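Local coordinates for cyanate lyase C-terminal domain-containing protein (Tetranychus urticae, PDB 5UK3) that probably catalyses the bicarbonate-dependent conversion of cyanate into ammonia and carbon dioxide, at residues F101-L104 against F105-G109; R66-T70 against L71-H75. All coordinates share one frame; numbering follows the deposited sequence.

Contact 1 of 2, residues F101-L104 against F105-G109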
ATOM      1  N   PHE I 101      12.213   5.182 -16.790  1.00 60.39           N
ATOM      2  CA  PHE I 101      11.372   4.508 -17.775  1.00 61.46           C
ATOM      3  C   PHE I 101       9.939   4.437 -17.285  1.00 62.26           C
ATOM      4  O   PHE I 101       9.039   4.588 -18.053  1.00 61.63           O
ATOM      5  CB  PHE I 101      11.928   3.137 -18.135  1.00 62.39           C
ATOM      6  CG  PHE I 101      13.229   3.206 -18.865  1.00 65.68           C
ATOM      7  CD1 PHE I 101      13.324   3.848 -20.093  1.00 67.09           C
ATOM      8  CD2 PHE I 101      14.367   2.614 -18.344  1.00 70.23           C
ATOM      9  CE1 PHE I 101      14.521   3.942 -20.781  1.00 67.66           C
ATOM     10  CE2 PHE I 101      15.571   2.680 -19.033  1.00 73.64           C
ATOM     11  CZ  PHE I 101      15.650   3.386 -20.248  1.00 71.94           C
ATOM     12  N   ASN I 102       9.725   4.174 -16.007  1.00 65.57           N
ATOM     13  CA  ASN I 102       8.361   4.112 -15.466  1.00 69.26           C
ATOM     14  C   ASN I 102       7.653   5.463 -15.542  1.00 67.86           C
ATOM     15  O   ASN I 102       6.496   5.548 -15.946  1.00 67.11           O
ATOM     16  CB  ASN I 102       8.346   3.395 -14.092  1.00 73.95           C
ATOM     17  CG  ASN I 102       8.642   1.887 -14.240  1.00 81.08           C
ATOM     18  OD1 ASN I 102       8.233   1.207 -15.235  1.00 86.17           O
ATOM     19  ND2 ASN I 102       9.403   1.345 -13.279  1.00 88.38           N
ATOM     20  N   GLU I 103       8.393   6.528 -15.282  1.00 67.52           N
ATOM     21  CA  GLU I 103       7.833   7.885 -15.332  1.00 66.50           C
ATOM     22  C   GLU I 103       7.454   8.228 -16.737  1.00 64.23           C
ATOM     23  O   GLU I 103       6.429   8.836 -17.001  1.00 65.28           O
ATOM     24  CB  GLU I 103       8.849   8.889 -14.830  1.00 68.08           C
ATOM     25  CG  GLU I 103       8.478  10.310 -15.112  1.00 69.88           C
ATOM     26  CD  GLU I 103       9.258  11.260 -14.254  1.00 74.30           C
ATOM     27  OE1 GLU I 103      10.191  11.911 -14.809  1.00 76.90           O
ATOM     28  OE2 GLU I 103       8.944  11.337 -13.021  1.00 76.95           O
ATOM     29  N   LEU I 104       8.287   7.787 -17.655  1.00 62.86           N
ATOM     30  CA  LEU I 104       8.044   8.008 -19.046  1.00 62.75           C
ATOM     31  C   LEU I 104       6.691   7.471 -19.475  1.00 63.59           C
ATOM     32  O   LEU I 104       5.982   8.145 -20.168  1.00 68.71           O
ATOM     33  CB  LEU I 104       9.171   7.423 -19.864  1.00 62.02           C
ATOM     34  CG  LEU I 104       9.183   7.696 -21.330  1.00 63.15           C
ATOM     35  CD1 LEU I 104       9.350   9.190 -21.497  1.00 67.82           C
ATOM     36  CD2 LEU I 104      10.339   7.005 -22.034  1.00 62.69           C
ATOM     37  N   PHE I 105       6.291   6.293 -19.033  1.00 65.38           N
ATOM     38  CA  PHE I 105       4.954   5.758 -19.390  1.00 65.11           C
ATOM     39  C   PHE I 105       3.836   6.320 -18.531  1.00 64.53           C
ATOM     40  O   PHE I 105       2.683   6.189 -18.859  1.00 63.82           O
ATOM     41  CB  PHE I 105       4.967   4.219 -19.401  1.00 65.99           C
ATOM     42  CG  PHE I 105       5.812   3.667 -20.487  1.00 68.73           C
ATOM     43  CD1 PHE I 105       5.323   3.586 -21.767  1.00 73.70           C
ATOM     44  CD2 PHE I 105       7.120   3.334 -20.266  1.00 69.99           C
ATOM     45  CE1 PHE I 105       6.117   3.128 -22.814  1.00 75.26           C
ATOM     46  CE2 PHE I 105       7.928   2.898 -21.291  1.00 70.75           C
ATOM     47  CZ  PHE I 105       7.426   2.781 -22.574  1.00 74.46           C
ATOM     48  N   LYS I 106       4.174   6.918 -17.407  1.00 65.82           N
ATOM     49  CA  LYS I 106       3.182   7.659 -16.645  1.00 68.74           C
ATOM     50  C   LYS I 106       2.798   8.932 -17.391  1.00 66.71           C
ATOM     51  O   LYS I 106       1.625   9.281 -17.433  1.00 70.87           O
ATOM     52  CB  LYS I 106       3.655   7.956 -15.207  1.00 71.61           C
ATOM     53  CG  LYS I 106       3.186   6.909 -14.217  1.00 75.03           C
ATOM     54  CD  LYS I 106       3.540   7.268 -12.782  1.00 82.09           C
ATOM     55  CE  LYS I 106       4.807   6.551 -12.306  1.00 85.09           C
ATOM     56  NZ  LYS I 106       5.326   7.157 -11.051  1.00 89.28           N
ATOM     57  N   VAL I 107       3.771   9.576 -18.001  1.00 61.95           N
ATOM     58  CA  VAL I 107       3.533  10.805 -18.709  1.00 61.81           C
ATOM     59  C   VAL I 107       2.962  10.581 -20.116  1.00 60.27           C
ATOM     60  O   VAL I 107       1.987  11.228 -20.484  1.00 62.83           O
ATOM     61  CB  VAL I 107       4.817  11.635 -18.775  1.00 62.01           C
ATOM     62  CG1 VAL I 107       4.641  12.804 -19.721  1.00 65.61           C
ATOM     63  CG2 VAL I 107       5.177  12.157 -17.410  1.00 62.77           C
ATOM     64  N   TYR I 108       3.554   9.680 -20.896  1.00 56.87           N
ATOM     65  CA  TYR I 108       3.125   9.445 -22.274  1.00 56.46           C
ATOM     66  C   TYR I 108       2.196   8.254 -22.486  1.00 56.23           C
ATOM     67  O   TYR I 108       1.794   7.933 -23.609  1.00 56.52           O
ATOM     68  CB  TYR I 108       4.337   9.311 -23.174  1.00 54.81           C
ATOM     69  CG  TYR I 108       5.122  10.545 -23.236  1.00 56.59           C
ATOM     70  CD1 TYR I 108       4.724  11.607 -24.022  1.00 59.23           C
ATOM     71  CD2 TYR I 108       6.248  10.695 -22.493  1.00 56.60           C
ATOM     72  CE1 TYR I 108       5.468  12.789 -24.082  1.00 61.75           C
ATOM     73  CE2 TYR I 108       7.005  11.867 -22.542  1.00 59.22           C
ATOM     74  CZ  TYR I 108       6.619  12.916 -23.349  1.00 61.31           C
ATOM     75  OH  TYR I 108       7.413  14.041 -23.402  1.00 64.17           O
ATOM     76  N   GLY I 109       1.827   7.579 -21.418  1.00 57.53           N
ATOM     77  CA  GLY I 109       1.048   6.340 -21.524  1.00 56.64           C
ATOM     78  C   GLY I 109      -0.249   6.519 -22.265  1.00 57.42           C
ATOM     79  O   GLY I 109      -0.489   5.814 -23.216  1.00 55.88           O
TER
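Phe101 and Phe105 are one turn apart on helix 96-120, the long helix of the cyanase C-terminal domain, and one edge of the Phe105 ring meets the carbonyl oxygen of Phe101. From its root outward, Phe105 CB stands 4.0 Å from Asn102 O, and CG lies at a similar distance from Phe101 O. The ring then brings that edge up to the oxygen: CD2 comes within 3.2 Å of Phe101 O, close to the ring plane, and CE2 is somewhat farther off. Beyond the helix, this ring stacks on Phe101 of a second subunit, and Phe101 stacks in return on Phe105 of that subunit. With an alanine in place of Phe105, Phe101 of the second subunit would probably lose its stacking partner and a gap would be likely to open at the subunit boundary.

Backbone bonds from Lys106 N to Asn102 O and from Val107 N to Glu103 O (2.9 Å) carry the helix on. Glu103 OE1 forms a salt bridge to Arg100 of a third subunit. Tyr108 OH bonds to Asn57 of the second subunit. One turn after Leu104, the Tyr108 ring crosses the leucine obliquely. With CG swung opposite the backbone N (chi1 -173°), Leu104 sends CD1 to Tyr108 CD2 at 3.6 Å, while Leu104 O lies at the edge of the same ring, 3.5 Å from CD2.

Contact 2 of 2, residues R66-T70 against L71-H75; sequences RICDT and LGISH
Ile67 meets Leu71, and Cys68 meets Ile73, where helix 61-70 ends and the chain folds back toward helix 78-82 in the N-terminal domain, whose sequence belongs to the helix-turn-helix class. Arg66 takes part through its backbone oxygen, which accepts two bonds from Thr70: the amide N, as in any helix, and the hydroxyl. Ile67 faces the middle of the helical bundle, among Leu49 and Leu53 of helix 46-53, Leu42 and Leu81. Its CG2 lies alongside Leu71 CD1 at 4.0 Å, the two side chains pointing the same way, and its carbonyl receives Leu71 N in a nearly straight bond of 3.0 Å (174° at the hydrogen).

Cys68 meets the returning loop with its sulfur: SG sits 3.9 Å from Ile73 CD1 and 3.6 Å from Ser74 O. Ile73 is brought there by its first torsion of 61°, which sets CG1 between its own backbone N and carbonyl carbon and lays it 3.7 Å from Cys68 O. Ile73 also packs on Phe24 and Ala27 of helix 23-31. At Thr70, OG1 donates to Arg66 O at 2.7 Å, reaching it from the opposite face of the carbonyl plane to Thr70 N and tilted 32° from that plane.

After Thr70 the backbone leaves helical geometry at Leu71, whose side chain packs against Ala27, Lys28 and Met38. The clear hydrogen bonds, from Thr70 to Arg66 O and from Leu71 N to Ile67 O, lie at the end of the helix, whereas the fold-back brings apolar groups to it: Leu71 lies beside Ile67 and Ile73 meets Cys68, consistent with a loop seated mainly by apolar contact.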
ATOM      1  N   ARG I  66      27.697 -22.808 -25.708  1.00 60.24           N
ATOM      2  CA  ARG I  66      28.440 -21.731 -26.370  1.00 60.97           C
ATOM      3  C   ARG I  66      28.670 -20.489 -25.510  1.00 59.59           C
ATOM      4  O   ARG I  66      29.739 -19.906 -25.569  1.00 57.47           O
ATOM      5  CB  ARG I  66      27.727 -21.306 -27.657  1.00 60.29           C
ATOM      6  CG  ARG I  66      28.226 -22.011 -28.863  1.00 63.58           C
ATOM      7  CD  ARG I  66      27.626 -21.425 -30.031  1.00 64.83           C
ATOM      8  NE  ARG I  66      28.402 -20.379 -30.642  1.00 67.81           N
ATOM      9  CZ  ARG I  66      27.952 -19.664 -31.648  1.00 72.73           C
ATOM     10  NH1 ARG I  66      28.698 -18.694 -32.148  1.00 75.85           N
ATOM     11  NH2 ARG I  66      26.753 -19.945 -32.197  1.00 76.76           N
ATOM     12  N   ILE I  67      27.664 -20.093 -24.732  1.00 58.27           N
ATOM     13  CA  ILE I  67      27.843 -19.006 -23.765  1.00 58.20           C
ATOM     14  C   ILE I  67      28.967 -19.366 -22.790  1.00 57.99           C
ATOM     15  O   ILE I  67      29.839 -18.566 -22.510  1.00 58.20           O
ATOM     16  CB  ILE I  67      26.519 -18.682 -23.007  1.00 57.98           C
ATOM     17  CG1 ILE I  67      25.560 -17.971 -23.938  1.00 57.95           C
ATOM     18  CG2 ILE I  67      26.759 -17.801 -21.792  1.00 57.89           C
ATOM     19  CD1 ILE I  67      24.110 -17.994 -23.488  1.00 59.71           C
ATOM     20  N   CYS I  68      28.924 -20.580 -22.266  1.00 58.08           N
ATOM     21  CA  CYS I  68      29.940 -21.002 -21.345  1.00 60.28           C
ATOM     22  C   CYS I  68      31.359 -20.902 -21.908  1.00 61.08           C
ATOM     23  O   CYS I  68      32.289 -20.577 -21.212  1.00 61.62           O
ATOM     24  CB  CYS I  68      29.624 -22.418 -20.844  1.00 65.10           C
ATOM     25  SG  CYS I  68      28.121 -22.490 -19.831  1.00 68.03           S
ATOM     26  N   ASP I  69      31.551 -21.301 -23.138  1.00 63.85           N
ATOM     27  CA  ASP I  69      32.857 -21.194 -23.760  1.00 67.66           C
ATOM     28  C   ASP I  69      33.308 -19.792 -23.976  1.00 63.36           C
ATOM     29  O   ASP I  69      34.504 -19.523 -23.966  1.00 62.32           O
ATOM     30  CB  ASP I  69      32.675 -21.795 -25.178  1.00 73.72           C
ATOM     31  CG  ASP I  69      32.758 -23.309 -25.227  1.00 82.73           C
ATOM     32  OD1 ASP I  69      32.857 -23.894 -24.121  1.00 89.06           O
ATOM     33  OD2 ASP I  69      32.621 -23.886 -26.373  1.00 93.92           O
ATOM     34  N   THR I  70      32.366 -18.949 -24.351  1.00 62.60           N
ATOM     35  CA  THR I  70      32.649 -17.567 -24.617  1.00 64.53           C
ATOM     36  C   THR I  70      33.175 -16.893 -23.348  1.00 65.84           C
ATOM     37  O   THR I  70      34.169 -16.152 -23.404  1.00 69.10           O
ATOM     38  CB  THR I  70      31.389 -16.878 -25.099  1.00 64.37           C
ATOM     39  OG1 THR I  70      30.907 -17.560 -26.263  1.00 67.06           O
ATOM     40  CG2 THR I  70      31.665 -15.420 -25.429  1.00 65.56           C
ATOM     41  N   LEU I  71      32.537 -17.200 -22.228  1.00 65.70           N
ATOM     42  CA  LEU I  71      33.027 -16.840 -20.911  1.00 69.10           C
ATOM     43  C   LEU I  71      34.068 -17.871 -20.467  1.00 77.20           C
ATOM     44  O   LEU I  71      34.353 -18.885 -21.154  1.00 83.81           O
ATOM     45  CB  LEU I  71      31.877 -16.830 -19.943  1.00 69.81           C
ATOM     46  CG  LEU I  71      30.700 -15.901 -20.327  1.00 72.53           C
ATOM     47  CD1 LEU I  71      29.481 -16.124 -19.445  1.00 72.23           C
ATOM     48  CD2 LEU I  71      31.102 -14.441 -20.259  1.00 74.82           C
ATOM     49  N   GLY I  72      34.696 -17.634 -19.339  1.00 81.95           N
ATOM     50  CA  GLY I  72      35.702 -18.624 -18.848  1.00 86.40           C
ATOM     51  C   GLY I  72      35.171 -19.997 -18.490  1.00 78.90           C
ATOM     52  O   GLY I  72      35.932 -20.945 -18.450  1.00 86.00           O
ATOM     53  N   ILE I  73      33.869 -20.093 -18.258  1.00 74.38           N
ATOM     54  CA  ILE I  73      33.301 -21.111 -17.372  1.00 77.82           C
ATOM     55  C   ILE I  73      33.038 -22.500 -17.946  1.00 74.30           C
ATOM     56  O   ILE I  73      33.071 -22.705 -19.155  1.00 73.44           O
ATOM     57  CB  ILE I  73      31.985 -20.637 -16.717  1.00 79.51           C
ATOM     58  CG1 ILE I  73      30.949 -20.344 -17.750  1.00 83.67           C
ATOM     59  CG2 ILE I  73      32.207 -19.397 -15.862  1.00 80.66           C
ATOM     60  CD1 ILE I  73      29.607 -20.093 -17.139  1.00 89.57           C
ATOM     61  N   SER I  74      32.845 -23.447 -17.039  1.00 73.74           N
ATOM     62  CA  SER I  74      32.622 -24.837 -17.380  1.00 76.13           C
ATOM     63  C   SER I  74      31.260 -25.113 -17.980  1.00 76.67           C
ATOM     64  O   SER I  74      30.285 -24.454 -17.657  1.00 79.72           O
ATOM     65  CB  SER I  74      32.837 -25.715 -16.155  1.00 79.35           C
ATOM     66  OG  SER I  74      32.746 -27.081 -16.499  1.00 86.01           O
ATOM     67  N   HIS I  75      31.202 -26.117 -18.841  1.00 76.45           N
ATOM     68  CA  HIS I  75      29.969 -26.497 -19.501  1.00 73.71           C
ATOM     69  C   HIS I  75      28.969 -27.001 -18.483  1.00 74.51           C
ATOM     70  O   HIS I  75      27.780 -27.065 -18.753  1.00 80.67           O
ATOM     71  CB  HIS I  75      30.221 -27.530 -20.595  1.00 74.92           C
ATOM     72  CG  HIS I  75      30.878 -28.781 -20.110  1.00 76.43           C
ATOM     73  ND1 HIS I  75      32.244 -28.913 -20.014  1.00 77.47           N
ATOM     74  CD2 HIS I  75      30.356 -29.962 -19.704  1.00 77.41           C
ATOM     75  CE1 HIS I  75      32.538 -30.118 -19.563  1.00 79.46           C
ATOM     76  NE2 HIS I  75      31.410 -30.776 -19.368  1.00 78.60           N
TER

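Overall arrangement
The two contacts belong to different halves of the chain and do not touch: their centres are 38 Å apart, their nearest atoms about 23 Å, and they lie on opposite sides of the chain's centre. Contact 2 comes first in sequence and joins a helix to its following loop inside the N-terminal bundle, with no other subunit of the ten-chain assembly touching it. Contact 1 lies on the long helix of the C-terminal domain, within reach of two further subunits. In cyanases the active sites form between subunits, and the salt bridge of Glu103 to Arg100 of a third subunit puts contact 1 at a subunit interface, probably close to such a site; contact 2 is remote from that interface.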